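WipB (Legionella pneumophila, PDB 5NNY) is a translocated Legionella Ser/Thr phosphatase that targets the host lysosomal nutrient-sensing machinery, represented here by its phosphatase domain. Local coordinates at residues A[10-15]-A[98-103]; A[103-108]-A[159-164]. All coordinates share one frame; numbering follows the deposited sequence.

Contact 1 (A[10-15]-A[98-103]); sequences DLHANA and LVDRGV
His-12 and Ala-13 pack against Asp-100 and Gly-102, bringing together two sequence motifs of the PPP-type phosphoesterase fold. Asp-10 to His-12 belong to a GDxH motif. Val-99 to Gly-102 are the VDRG end of a sequence resembling the PPP signature GDxVDRG, with one extra residue. In related phosphatases such motifs line the metal-containing active site, and probably do so here.

The buried side is tight. Residues Leu-11 to Asn-14 form a type I' turn, closed by Asn-14 N to Leu-11 O at 3.0 Å. The turn presents Ala-13 to the other loop, with its CB 3.9 Å from Asp-100 CB. The Gly-102 backbone packs directly on the turn. Its N gives a weak bond to His-12 O (2.9 Å), and its CA-H points almost straight at Ala-13 O, with CA 3.4 Å from that oxygen. The hydroxyl of Tyr-42 also reaches Ala-13 O, weakly, and takes the N-H of Val-103.

The solvent side is looser. Arg-101 is exposed, and His-12 partly so. Asp-100, itself buried, holds the His-12 ring at this boundary. The ring is swung beside its own backbone N (chi1 -57°), which brings ND1 to the carboxylate. ND1 donates to Asp-100 OD2 at 3.1 Å in a nearly straight bond (165°). The oxygen lies close to the ring plane, but the N-H meets it from above the carboxylate plane. The two flat groups are turned 70° apart. The other oxygen, Asp-100 OD1, uses its anti lone pair to accept Arg-101 N at 2.7 Å.

Contact 2 (A[103-108]-A[159-164]); sequences VIDYFI and NSFHAL
The N-terminal turn of helix 105-117, which follows the VDRG loop, meets the start of helix 159-169 through Asp-105 and Ser-160. Two bonds join this buried pair. Asp-105 N donates to Ser-160 O at 2.9 Å, from above the carbonyl plane. Ser-160 OG donates to Asp-105 OD1 at 2.7 Å, again from above the plane of the acceptor group. OG sits between its backbone N and carbonyl carbon (chi1 60°), and it also accepts the N-H of Asp-100. Asp-105 OD2 lies 3.3 Å from Phe-161 CB, near the plane of that ring, and takes the N-H of Val-99.

Apolar side chains pack beside this pair. Ile-104 extends CG1 anti to its backbone N, to 3.8 Å from Ala-163 CB. Leu-164 CD1 packs 4.0 Å from Tyr-106 CB, while the Tyr-106 hydroxyl bonds to Glu-177. At the far end a water donates to Val-103 O at 2.6 Å. It is held only weakly by Asn-159 ND2, whose stronger partner is Gly-102 O. Helix 105-117 links parallel strands 90-93 and 121-125, so the packing covers the start of the helix in a beta-alpha-beta crossover.

In the fold
From the N terminus, the chain runs through strand 6-8 into loop 10-15. Contact 1 closes a long excursion of 82 residues, in which helices 15-24, 32-42 and 64-79 precede strand 90-93. It joins the loops that follow two neighbouring parallel strands. The chain then passes straight into contact 2, which shares Val-103. Contact 2 closes a loop of 50 residues that holds the rest of helix 105-117, strand 121-125 and helix 128-138. The contacts are in series, neither nested nor crossed. Their centres are about 8 Å apart, and Asp-100 O probably accepts a hydrogen bond from Ser-160 N. Together they tie the loops after strands 6-8 and 90-93 to the starts of helices 105-117 and 159-169.

Contact 1 (A[10-15]-A[98-103])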
ATOM      1  N   ASP A  10       3.551  -5.653   7.401  1.00 22.30           N
ATOM      2  CA  ASP A  10       2.179  -5.517   6.913  1.00 19.73           C
ATOM      3  C   ASP A  10       1.327  -4.868   7.994  1.00 18.55           C
ATOM      4  O   ASP A  10       1.120  -5.449   9.063  1.00 22.57           O
ATOM      5  CB  ASP A  10       1.619  -6.874   6.506  1.00 24.56           C
ATOM      6  CG  ASP A  10       2.177  -7.353   5.178  1.00 28.19           C
ATOM      7  OD1 ASP A  10       2.180  -6.570   4.200  1.00 23.60           O
ATOM      8  OD2 ASP A  10       2.638  -8.517   5.118  1.00 32.27           O
ATOM      9  N   LEU A  11       0.820  -3.665   7.710  1.00 20.43           N
ATOM     10  CA  LEU A  11       0.061  -2.903   8.696  1.00 21.07           C
ATOM     11  C   LEU A  11      -1.368  -3.388   8.869  1.00 18.40           C
ATOM     12  O   LEU A  11      -1.983  -3.093   9.909  1.00 19.90           O
ATOM     13  CB  LEU A  11       0.040  -1.421   8.311  1.00 19.68           C
ATOM     14  CG  LEU A  11       1.413  -0.748   8.363  1.00 16.72           C
ATOM     15  CD1 LEU A  11       1.377   0.560   7.596  1.00 24.56           C
ATOM     16  CD2 LEU A  11       1.819  -0.518   9.823  1.00 18.25           C
ATOM     17  N   HIS A  12      -1.912  -4.090   7.875  1.00 18.58           N
ATOM     18  CA  HIS A  12      -3.326  -4.490   7.866  1.00 18.85           C
ATOM     19  C   HIS A  12      -4.245  -3.301   8.150  1.00 18.24           C
ATOM     20  O   HIS A  12      -5.221  -3.396   8.900  1.00 17.49           O
ATOM     21  CB  HIS A  12      -3.564  -5.632   8.847  1.00 25.41           C
ATOM     22  CG  HIS A  12      -2.702  -6.821   8.559  1.00 22.79           C
ATOM     23  ND1 HIS A  12      -2.751  -7.483   7.353  1.00 22.62           N
ATOM     24  CD2 HIS A  12      -1.737  -7.425   9.286  1.00 26.82           C
ATOM     25  CE1 HIS A  12      -1.862  -8.463   7.358  1.00 32.61           C
ATOM     26  NE2 HIS A  12      -1.229  -8.443   8.517  1.00 26.07           N
ATOM     27  N   ALA A  13      -3.909  -2.165   7.549  1.00 18.21           N
ATOM     28  CA  ALA A  13      -4.700  -0.935   7.635  1.00 21.15           C
ATOM     29  C   ALA A  13      -4.888  -0.453   9.069  1.00 21.61           C
ATOM     30  O   ALA A  13      -5.879   0.204   9.382  1.00 20.60           O
ATOM     31  CB  ALA A  13      -6.062  -1.111   6.952  1.00 19.27           C
ATOM     32  N   ASN A  14      -3.943  -0.759   9.954  1.00 17.10           N
ATOM     33  CA  ASN A  14      -4.038  -0.348  11.353  1.00 18.32           C
ATOM     34  C   ASN A  14      -3.383   1.023  11.454  1.00 19.93           C
ATOM     35  O   ASN A  14      -2.154   1.137  11.483  1.00 16.23           O
ATOM     36  CB  ASN A  14      -3.377  -1.384  12.260  1.00 20.90           C
ATOM     37  CG  ASN A  14      -3.494  -1.046  13.754  1.00 20.24           C
ATOM     38  OD1 ASN A  14      -3.694   0.103  14.136  1.00 18.80           O
ATOM     39  ND2 ASN A  14      -3.345  -2.063  14.598  1.00 23.12           N
ATOM     40  N   ALA A  15      -4.210   2.079  11.505  1.00 19.20           N
ATOM     41  CA  ALA A  15      -3.667   3.430  11.467  1.00 20.56           C
ATOM     42  C   ALA A  15      -2.940   3.774  12.760  1.00 14.97           C
ATOM     43  O   ALA A  15      -2.000   4.573  12.740  1.00 16.36           O
ATOM     44  CB  ALA A  15      -4.787   4.439  11.169  1.00 18.51           C
ATOM     45  N   LEU A  98      -3.676  -0.424   3.164  1.00 16.82           N
ATOM     46  CA  LEU A  98      -5.070  -0.133   2.827  1.00 24.95           C
ATOM     47  C   LEU A  98      -5.806  -1.436   2.516  1.00 20.07           C
ATOM     48  O   LEU A  98      -5.186  -2.471   2.267  1.00 18.53           O
ATOM     49  CB  LEU A  98      -5.159   0.816   1.621  1.00 22.45           C
ATOM     50  CG  LEU A  98      -4.546   2.214   1.707  1.00 18.79           C
ATOM     51  CD1 LEU A  98      -4.548   2.891   0.323  1.00 22.34           C
ATOM     52  CD2 LEU A  98      -5.302   3.084   2.721  1.00 18.84           C
ATOM     53  N   VAL A  99      -7.148  -1.373   2.525  1.00 21.56           N
ATOM     54  CA  VAL A  99      -8.030  -2.488   2.144  1.00 20.78           C
ATOM     55  C   VAL A  99      -7.724  -3.734   2.965  1.00 21.58           C
ATOM     56  O   VAL A  99      -7.291  -4.760   2.418  1.00 26.21           O
ATOM     57  CB  VAL A  99      -7.927  -2.809   0.637  1.00 19.11           C
ATOM     58  CG1 VAL A  99      -9.101  -3.734   0.177  1.00 20.77           C
ATOM     59  CG2 VAL A  99      -7.930  -1.533  -0.180  1.00 19.52           C
ATOM     60  N   ASP A 100      -7.977  -3.686   4.269  1.00 19.45           N
ATOM     61  CA  ASP A 100      -7.547  -4.787   5.125  1.00 19.76           C
ATOM     62  C   ASP A 100      -8.382  -4.757   6.401  1.00 19.75           C
ATOM     63  O   ASP A 100      -9.458  -4.138   6.431  1.00 21.93           O
ATOM     64  CB  ASP A 100      -6.032  -4.701   5.378  1.00 21.50           C
ATOM     65  CG  ASP A 100      -5.385  -6.076   5.595  1.00 23.41           C
ATOM     66  OD1 ASP A 100      -5.904  -6.867   6.415  1.00 24.71           O
ATOM     67  OD2 ASP A 100      -4.343  -6.351   4.954  1.00 23.30           O
ATOM     68  N   ARG A 101      -7.897  -5.414   7.455  1.00 17.27           N
ATOM     69  CA  ARG A 101      -8.696  -5.656   8.657  1.00 16.96           C
ATOM     70  C   ARG A 101      -8.910  -4.413   9.519  1.00 17.35           C
ATOM     71  O   ARG A 101      -9.828  -4.416  10.356  1.00 20.56           O
ATOM     72  CB  ARG A 101      -8.035  -6.737   9.509  1.00 25.25           C
ATOM     73  CG  ARG A 101      -8.237  -8.130   8.947  1.00 29.42           C
ATOM     74  CD  ARG A 101      -7.185  -9.121   9.406  1.00 38.59           C
ATOM     75  NE  ARG A 101      -7.777 -10.420   9.727  1.00 53.16           N
ATOM     76  CZ  ARG A 101      -8.215 -11.308   8.834  1.00 54.54           C
ATOM     77  NH1 ARG A 101      -8.740 -12.455   9.252  1.00 47.41           N
ATOM     78  NH2 ARG A 101      -8.141 -11.056   7.532  1.00 59.95           N
ATOM     79  N   GLY A 102      -8.110  -3.367   9.332  1.00 18.56           N
ATOM     80  CA  GLY A 102      -8.214  -2.177  10.164  1.00 19.06           C
ATOM     81  C   GLY A 102      -9.545  -1.445  10.003  1.00 20.72           C
ATOM     82  O   GLY A 102     -10.443  -1.852   9.254  1.00 16.21           O
ATOM     83  N   VAL A 103      -9.659  -0.319  10.719  1.00 24.31           N
ATOM     84  CA  VAL A 103     -10.974   0.287  10.961  1.00 16.75           C
ATOM     85  C   VAL A 103     -11.518   0.965   9.705  1.00 17.75           C
ATOM     86  O   VAL A 103     -12.681   0.761   9.330  1.00 23.31           O
ATOM     87  CB  VAL A 103     -10.910   1.271  12.143  1.00 25.98           C
ATOM     88  CG1 VAL A 103     -12.223   2.009  12.255  1.00 24.50           C
ATOM     89  CG2 VAL A 103     -10.624   0.535  13.420  1.00 18.45           C
TER

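Contact 2 (A[103-108]-A[159-164])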
ATOM      1  N   VAL A 103      -9.659  -0.319  10.719  1.00 24.31           N
ATOM      2  CA  VAL A 103     -10.974   0.287  10.961  1.00 16.75           C
ATOM      3  C   VAL A 103     -11.518   0.965   9.705  1.00 17.75           C
ATOM      4  O   VAL A 103     -12.681   0.761   9.330  1.00 23.31           O
ATOM      5  CB  VAL A 103     -10.910   1.271  12.143  1.00 25.98           C
ATOM      6  CG1 VAL A 103     -12.223   2.009  12.255  1.00 24.50           C
ATOM      7  CG2 VAL A 103     -10.624   0.535  13.420  1.00 18.45           C
ATOM      8  N   ILE A 104     -10.739   1.865   9.103  1.00 16.86           N
ATOM      9  CA  ILE A 104     -11.219   2.601   7.932  1.00 14.48           C
ATOM     10  C   ILE A 104     -10.031   3.195   7.197  1.00 20.32           C
ATOM     11  O   ILE A 104      -9.130   3.775   7.811  1.00 17.91           O
ATOM     12  CB  ILE A 104     -12.254   3.692   8.318  1.00 16.29           C
ATOM     13  CG1 ILE A 104     -12.946   4.255   7.063  1.00 21.07           C
ATOM     14  CG2 ILE A 104     -11.639   4.786   9.197  1.00 16.98           C
ATOM     15  CD1 ILE A 104     -14.202   5.083   7.391  1.00 19.67           C
ATOM     16  N   ASP A 105     -10.046   3.060   5.867  1.00 17.51           N
ATOM     17  CA  ASP A 105      -8.898   3.490   5.067  1.00 17.63           C
ATOM     18  C   ASP A 105      -8.679   4.989   5.114  1.00 20.09           C
ATOM     19  O   ASP A 105      -7.558   5.441   4.864  1.00 20.09           O
ATOM     20  CB  ASP A 105      -9.047   3.055   3.612  1.00 14.96           C
ATOM     21  CG  ASP A 105      -8.672   1.602   3.406  1.00 15.39           C
ATOM     22  OD1 ASP A 105      -7.956   1.056   4.280  1.00 17.75           O
ATOM     23  OD2 ASP A 105      -9.135   1.005   2.387  1.00 25.45           O
ATOM     24  N   TYR A 106      -9.719   5.765   5.423  1.00 15.08           N
ATOM     25  CA  TYR A 106      -9.563   7.211   5.540  1.00 14.49           C
ATOM     26  C   TYR A 106      -8.431   7.581   6.489  1.00 15.60           C
ATOM     27  O   TYR A 106      -7.721   8.562   6.256  1.00 18.22           O
ATOM     28  CB  TYR A 106     -10.869   7.838   6.036  1.00 16.64           C
ATOM     29  CG  TYR A 106     -10.890   9.343   5.945  1.00 20.01           C
ATOM     30  CD1 TYR A 106     -11.103   9.969   4.730  1.00 20.91           C
ATOM     31  CD2 TYR A 106     -10.673  10.141   7.085  1.00 18.29           C
ATOM     32  CE1 TYR A 106     -11.115  11.355   4.638  1.00 20.73           C
ATOM     33  CE2 TYR A 106     -10.686  11.535   6.999  1.00 22.02           C
ATOM     34  CZ  TYR A 106     -10.913  12.125   5.775  1.00 18.98           C
ATOM     35  OH  TYR A 106     -10.938  13.489   5.663  1.00 23.64           O
ATOM     36  N   PHE A 107      -8.255   6.813   7.574  1.00 13.40           N
ATOM     37  CA  PHE A 107      -7.293   7.190   8.609  1.00 17.26           C
ATOM     38  C   PHE A 107      -5.868   7.173   8.072  1.00 16.73           C
ATOM     39  O   PHE A 107      -5.107   8.129   8.261  1.00 18.08           O
ATOM     40  CB  PHE A 107      -7.419   6.264   9.818  1.00 19.29           C
ATOM     41  CG  PHE A 107      -8.690   6.463  10.632  1.00 18.01           C
ATOM     42  CD1 PHE A 107      -9.415   7.656  10.577  1.00 22.64           C
ATOM     43  CD2 PHE A 107      -9.104   5.471  11.502  1.00 17.33           C
ATOM     44  CE1 PHE A 107     -10.559   7.832  11.360  1.00 19.65           C
ATOM     45  CE2 PHE A 107     -10.233   5.638  12.302  1.00 18.11           C
ATOM     46  CZ  PHE A 107     -10.967   6.831  12.233  1.00 16.40           C
ATOM     47  N   ILE A 108      -5.497   6.099   7.371  1.00 18.31           N
ATOM     48  CA  ILE A 108      -4.141   5.988   6.848  1.00 16.59           C
ATOM     49  C   ILE A 108      -3.969   6.892   5.637  1.00 16.27           C
ATOM     50  O   ILE A 108      -2.883   7.425   5.402  1.00 17.76           O
ATOM     51  CB  ILE A 108      -3.798   4.511   6.550  1.00 29.87           C
ATOM     52  CG1 ILE A 108      -3.442   3.820   7.872  1.00 30.31           C
ATOM     53  CG2 ILE A 108      -2.657   4.373   5.533  1.00 21.87           C
ATOM     54  CD1 ILE A 108      -2.830   2.467   7.775  1.00 23.63           C
ATOM     55  N   ASN A 159     -12.093  -4.933   5.303  1.00 18.89           N
ATOM     56  CA  ASN A 159     -12.976  -4.187   6.202  1.00 18.39           C
ATOM     57  C   ASN A 159     -12.735  -2.693   6.092  1.00 18.05           C
ATOM     58  O   ASN A 159     -13.682  -1.898   6.030  1.00 19.48           O
ATOM     59  CB  ASN A 159     -12.759  -4.626   7.659  1.00 19.67           C
ATOM     60  CG  ASN A 159     -13.651  -3.863   8.634  1.00 25.32           C
ATOM     61  OD1 ASN A 159     -14.860  -4.020   8.608  1.00 22.16           O
ATOM     62  ND2 ASN A 159     -13.057  -3.039   9.498  1.00 20.33           N
ATOM     63  N   SER A 160     -11.471  -2.290   6.077  1.00 19.87           N
ATOM     64  CA  SER A 160     -11.164  -0.864   6.130  1.00 16.94           C
ATOM     65  C   SER A 160     -11.611  -0.150   4.865  1.00 20.59           C
ATOM     66  O   SER A 160     -11.889   1.057   4.906  1.00 16.94           O
ATOM     67  CB  SER A 160      -9.666  -0.662   6.350  1.00 22.36           C
ATOM     68  OG  SER A 160      -8.959  -1.250   5.273  1.00 16.85           O
ATOM     69  N   PHE A 161     -11.698  -0.874   3.741  1.00 18.09           N
ATOM     70  CA  PHE A 161     -12.162  -0.262   2.504  1.00 12.76           C
ATOM     71  C   PHE A 161     -13.680  -0.276   2.440  1.00 19.04           C
ATOM     72  O   PHE A 161     -14.293   0.709   2.018  1.00 18.21           O
ATOM     73  CB  PHE A 161     -11.532  -0.980   1.305  1.00 17.04           C
ATOM     74  CG  PHE A 161     -11.936  -0.431  -0.045  1.00 21.38           C
ATOM     75  CD1 PHE A 161     -11.582   0.850  -0.437  1.00 18.63           C
ATOM     76  CD2 PHE A 161     -12.645  -1.235  -0.947  1.00 21.69           C
ATOM     77  CE1 PHE A 161     -11.956   1.335  -1.686  1.00 22.25           C
ATOM     78  CE2 PHE A 161     -12.995  -0.772  -2.192  1.00 17.70           C
ATOM     79  CZ  PHE A 161     -12.657   0.513  -2.566  1.00 21.15           C
ATOM     80  N   HIS A 162     -14.295  -1.389   2.852  1.00 23.11           N
ATOM     81  CA  HIS A 162     -15.744  -1.444   3.024  1.00 20.29           C
ATOM     82  C   HIS A 162     -16.233  -0.300   3.907  1.00 19.20           C
ATOM     83  O   HIS A 162     -17.213   0.380   3.569  1.00 23.40           O
ATOM     84  CB  HIS A 162     -16.151  -2.791   3.632  1.00 20.56           C
ATOM     85  CG  HIS A 162     -17.634  -2.985   3.734  1.00 30.87           C
ATOM     86  ND1 HIS A 162     -18.488  -2.777   2.673  1.00 35.76           N
ATOM     87  CD2 HIS A 162     -18.413  -3.379   4.770  1.00 38.82           C
ATOM     88  CE1 HIS A 162     -19.730  -3.020   3.051  1.00 34.18           C
ATOM     89  NE2 HIS A 162     -19.713  -3.384   4.320  1.00 35.28           N
ATOM     90  N   ALA A 163     -15.555  -0.064   5.037  1.00 17.40           N
ATOM     91  CA  ALA A 163     -15.936   1.058   5.898  1.00 19.51           C
ATOM     92  C   ALA A 163     -15.817   2.382   5.154  1.00 22.13           C
ATOM     93  O   ALA A 163     -16.659   3.276   5.314  1.00 18.33           O
ATOM     94  CB  ALA A 163     -15.074   1.073   7.160  1.00 15.47           C
ATOM     95  N   LEU A 164     -14.796   2.514   4.304  1.00 17.05           N
ATOM     96  CA  LEU A 164     -14.658   3.738   3.516  1.00 17.95           C
ATOM     97  C   LEU A 164     -15.829   3.905   2.556  1.00 20.01           C
ATOM     98  O   LEU A 164     -16.429   4.979   2.475  1.00 20.67           O
ATOM     99  CB  LEU A 164     -13.341   3.722   2.743  1.00 22.32           C
ATOM    100  CG  LEU A 164     -13.035   5.031   2.006  1.00 21.52           C
ATOM    101  CD1 LEU A 164     -12.851   6.178   2.975  1.00 20.44           C
ATOM    102  CD2 LEU A 164     -11.816   4.872   1.124  1.00 24.68           C
TER
HETATM  103  O   HOH W   1     -14.746  -0.198  10.636  1.00 27.84           O